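Side-chain contacts in invasion protein InvA (Salmonella enterica, PDB 2X49), which takes part in invasion of the intestinal epithelium as an inner-membrane export apparatus protein of the type III secretion system, represented here by its C-terminal domain: residues 202-207 with 215-220; 189-192 with 196-199. One frame throughout, in Å; residues are numbered along the deposited sequence.

Both contacts use helix 194-204 and follow one another along the chain: contact 2 folds the loop before the helix against its first turn, and contact 1 joins its C-terminal part to helix 211-221, the next helix on. Their centres lie about 11 Å apart and they touch directly, Ile218 CG2 of contact 1 resting 4.2 Å from Ile197 CG2 of contact 2, while Arg219 NH1 comes within 3.7 Å of Val189 CG2. Contact 2 is buried and aliphatic; contact 1 is aromatic and partly exposed. The calcium site at Asn93 and Glu111 belongs to neither; a bound PEG, probably from the crystallisation liquor, has its nearest atom about 3 Å from the His217 side chain.

Contact 1 (202-207 with 215-220); sequences ALWAPR and VEHIRG
An offset aromatic stack between Trp204 and His217 joins the C-terminal part of helix 194-204 to helix 211-221, the two helices linked by a short connection. The imidazole lies over the six-membered ring of the indole, with 3.8 Å between centroids and only 6° between planes. On the imidazole side, Trp204 CZ3 sits over the centre of the ring; the closest pair of atoms is Trp204 CH2 and His217 ND1, 3.4 Å apart. The same indole face also takes the root of the histidine side chain: His217 CB stands 3.6 Å from the centroid of the Trp204 five-membered ring, 11° off the normal, a CH-pi contact. CB and imidazole together thus span both indole rings. These are two consecutive helices, 194-204 and 211-221, packed in the all-helical part of this C-terminal domain of the FHIPEP family, with Leu184 of helix 174-185 packing against Ile218 and Val215. With chi1 at -75°, Trp204 CG lies anti to its own carbonyl carbon, which directs the indole to the His217 side chain. Its opposite face carries Leu203 CG near the rim. Deeper in, Ile218 CD1 approaches Trp204 CB at 4.4 Å, a looser apolar touch next to Ala200 and Leu201.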
# COMPACT_ATOMS: atom_id res chain seq x y z
N ALA A 202 -11.78 14.79 15.79
CA ALA A 202 -12.51 15.70 16.70
C ALA A 202 -13.79 16.15 16.03
O ALA A 202 -14.81 16.43 16.71
CB ALA A 202 -11.68 16.92 17.11
N LEU A 203 -13.73 16.21 14.71
CA LEU A 203 -14.87 16.65 13.87
C LEU A 203 -15.89 15.53 13.68
O LEU A 203 -17.13 15.74 13.80
CB LEU A 203 -14.39 17.20 12.51
CG LEU A 203 -15.43 17.76 11.54
CD1 LEU A 203 -16.14 18.97 12.18
CD2 LEU A 203 -14.83 18.12 10.18
N TRP A 204 -15.40 14.33 13.42
CA TRP A 204 -16.24 13.23 12.96
C TRP A 204 -16.64 12.23 14.02
O TRP A 204 -17.74 11.67 14.00
CB TRP A 204 -15.57 12.52 11.77
CG TRP A 204 -15.67 13.32 10.51
CD1 TRP A 204 -14.64 14.01 9.90
CD2 TRP A 204 -16.81 13.52 9.68
NE1 TRP A 204 -15.07 14.61 8.77
CE2 TRP A 204 -16.39 14.32 8.59
CE3 TRP A 204 -18.13 13.08 9.72
CZ2 TRP A 204 -17.25 14.71 7.59
CZ3 TRP A 204 -18.98 13.47 8.70
CH2 TRP A 204 -18.54 14.27 7.66
N ALA A 205 -15.75 12.01 14.96
CA ALA A 205 -15.99 10.98 15.99
C ALA A 205 -17.25 11.26 16.84
O ALA A 205 -17.88 10.32 17.27
CB ALA A 205 -14.74 10.76 16.90
N PRO A 206 -17.56 12.53 17.10
CA PRO A 206 -18.79 12.74 17.89
C PRO A 206 -20.02 12.19 17.26
O PRO A 206 -20.98 11.82 17.94
CB PRO A 206 -18.92 14.26 17.90
CG PRO A 206 -17.48 14.73 17.86
CD PRO A 206 -16.88 13.81 16.84
N ARG A 207 -20.02 12.24 15.95
CA ARG A 207 -21.21 11.88 15.15
C ARG A 207 -21.26 10.51 14.50
O ARG A 207 -22.32 10.02 14.14
CB ARG A 207 -21.42 12.92 14.05
CG ARG A 207 -21.83 14.25 14.58
CD ARG A 207 -22.49 15.07 13.52
NE ARG A 207 -22.56 16.47 13.91
CZ ARG A 207 -23.35 17.36 13.35
NH1 ARG A 207 -24.21 16.98 12.41
NH2 ARG A 207 -23.32 18.60 13.74
N VAL A 215 -13.68 5.76 9.37
CA VAL A 215 -12.43 5.71 8.60
C VAL A 215 -12.59 6.41 7.25
O VAL A 215 -11.72 7.16 6.84
CB VAL A 215 -11.87 4.26 8.39
CG1 VAL A 215 -10.77 4.30 7.34
CG2 VAL A 215 -11.31 3.77 9.69
N GLU A 216 -13.72 6.21 6.63
CA GLU A 216 -13.94 6.82 5.32
C GLU A 216 -13.90 8.35 5.42
O GLU A 216 -13.45 9.08 4.51
CB GLU A 216 -15.25 6.30 4.69
CG GLU A 216 -15.23 6.40 3.20
CD GLU A 216 -14.17 5.50 2.51
OE1 GLU A 216 -13.55 4.59 3.14
OE2 GLU A 216 -13.99 5.68 1.28
N HIS A 217 -14.49 8.87 6.50
CA HIS A 217 -14.50 10.30 6.70
C HIS A 217 -13.09 10.85 6.95
O HIS A 217 -12.72 11.94 6.50
CB HIS A 217 -15.45 10.73 7.82
CG HIS A 217 -16.90 10.52 7.51
ND1 HIS A 217 -17.55 11.18 6.49
CD2 HIS A 217 -17.85 9.76 8.12
CE1 HIS A 217 -18.82 10.81 6.45
NE2 HIS A 217 -19.03 9.96 7.44
N ILE A 218 -12.34 10.08 7.71
CA ILE A 218 -10.95 10.44 8.04
C ILE A 218 -10.11 10.48 6.75
O ILE A 218 -9.35 11.43 6.48
CB ILE A 218 -10.30 9.55 9.11
CG1 ILE A 218 -11.12 9.56 10.42
CG2 ILE A 218 -8.87 9.97 9.37
CD1 ILE A 218 -11.55 10.91 10.86
N ARG A 219 -10.32 9.47 5.93
CA ARG A 219 -9.61 9.39 4.62
C ARG A 219 -9.91 10.65 3.85
O ARG A 219 -9.07 11.28 3.22
CB ARG A 219 -10.03 8.18 3.80
CG ARG A 219 -9.47 6.88 4.26
CD ARG A 219 -9.90 5.80 3.33
NE ARG A 219 -9.42 5.97 1.95
CZ ARG A 219 -8.37 5.32 1.45
NH1 ARG A 219 -7.69 4.43 2.21
NH2 ARG A 219 -8.00 5.53 0.18
N GLY A 220 -11.17 11.03 3.88
CA GLY A 220 -11.58 12.26 3.17
C GLY A 220 -10.86 13.52 3.65
O GLY A 220 -10.45 14.42 2.89

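Contact 2 (189-192 with 196-199)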
# COMPACT_ATOMS: atom_id res chain seq x y z
N VAL A 189 -1.96 4.28 3.71
CA VAL A 189 -2.09 5.71 4.10
C VAL A 189 -1.23 6.00 5.32
O VAL A 189 -1.30 5.26 6.34
CB VAL A 189 -3.55 6.06 4.40
CG1 VAL A 189 -3.63 7.51 4.83
CG2 VAL A 189 -4.39 5.76 3.16
N SER A 190 -0.35 6.99 5.22
CA SER A 190 0.54 7.34 6.31
C SER A 190 -0.20 7.96 7.48
O SER A 190 -1.18 8.69 7.28
CB SER A 190 1.62 8.36 5.85
OG SER A 190 2.46 8.80 6.87
N VAL A 191 0.30 7.70 8.66
CA VAL A 191 -0.21 8.32 9.90
C VAL A 191 0.76 9.30 10.52
O VAL A 191 0.64 9.69 11.69
CB VAL A 191 -0.72 7.31 10.91
CG1 VAL A 191 -1.91 6.54 10.30
CG2 VAL A 191 0.37 6.37 11.43
N ARG A 192 1.75 9.69 9.73
CA ARG A 192 2.72 10.70 10.19
C ARG A 192 2.08 12.03 10.63
O ARG A 192 2.52 12.63 11.59
CB ARG A 192 3.78 10.99 9.12
CG ARG A 192 4.79 12.02 9.59
CD ARG A 192 6.08 11.95 8.80
NE ARG A 192 6.96 10.92 9.35
CZ ARG A 192 7.62 11.03 10.49
NH1 ARG A 192 7.55 12.17 11.17
NH2 ARG A 192 8.37 10.03 10.94
N LEU A 196 -3.33 16.31 12.03
CA LEU A 196 -4.48 16.41 11.08
C LEU A 196 -5.49 15.28 11.25
O LEU A 196 -6.72 15.44 11.12
CB LEU A 196 -4.00 16.52 9.64
CG LEU A 196 -3.37 17.88 9.38
CD1 LEU A 196 -3.09 18.06 7.87
CD2 LEU A 196 -4.20 19.05 9.94
N ILE A 197 -5.00 14.11 11.58
CA ILE A 197 -5.84 12.99 11.77
C ILE A 197 -6.71 13.27 12.98
O ILE A 197 -7.90 12.98 12.98
CB ILE A 197 -5.08 11.67 11.90
CG1 ILE A 197 -4.49 11.31 10.55
CG2 ILE A 197 -5.98 10.54 12.32
CD1 ILE A 197 -3.48 10.19 10.64
N MET A 198 -6.08 13.76 14.02
CA MET A 198 -6.79 14.08 15.29
C MET A 198 -7.81 15.18 15.08
O MET A 198 -8.91 15.13 15.66
CB MET A 198 -5.84 14.36 16.43
CG MET A 198 -5.02 13.18 16.85
SD MET A 198 -6.03 11.93 17.64
CE MET A 198 -5.84 10.59 16.50
N GLU A 199 -7.46 16.17 14.29
CA GLU A 199 -8.44 17.25 14.01
C GLU A 199 -9.68 16.64 13.32
O GLU A 199 -10.83 17.01 13.58
CB GLU A 199 -7.85 18.38 13.16
CG GLU A 199 -6.91 19.23 13.92
CD GLU A 199 -6.19 20.26 13.05
OE1 GLU A 199 -6.27 20.12 11.79
OE2 GLU A 199 -5.55 21.19 13.61
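Ile197 meets Val191 across a small apolar contact, and Leu196, one residue earlier, leads into it along helix 194-204. Leu196 turns its side chain elsewhere, to Met222; its backbone N makes a weak hydrogen bond to Asn193 OD1. Next comes Ile197, whose CB points at the loop and whose CD1 does the touching. That methyl lies 3.8 Å from Val191 CA and 4.0 Å from Val191 CG1, and it also comes within 4.3 Å of Ser190 O, so the methyl touches the backbone of Val191 as well as its side chain. Ile197 has CG1 anti to its carbonyl carbon (chi1 -71°) and CD1 extended beyond it (chi2 168°), which carries the terminal methyl across to the loop. The facing loop contains an ST turn: Ser190 OG accepts the N-H of Arg192 at 3.1 Å, with an angle of 165° at the hydrogen, and the bond closes the turn across Val191, just ahead of the helix. Val191 is buried, its side chain also packed against Leu181 and Leu185 of helix 174-185 and Met153 of helix 147-158. After Ile197, Met198 packs on Leu154, Leu157 and Leu164, while Glu199 touches Leu164.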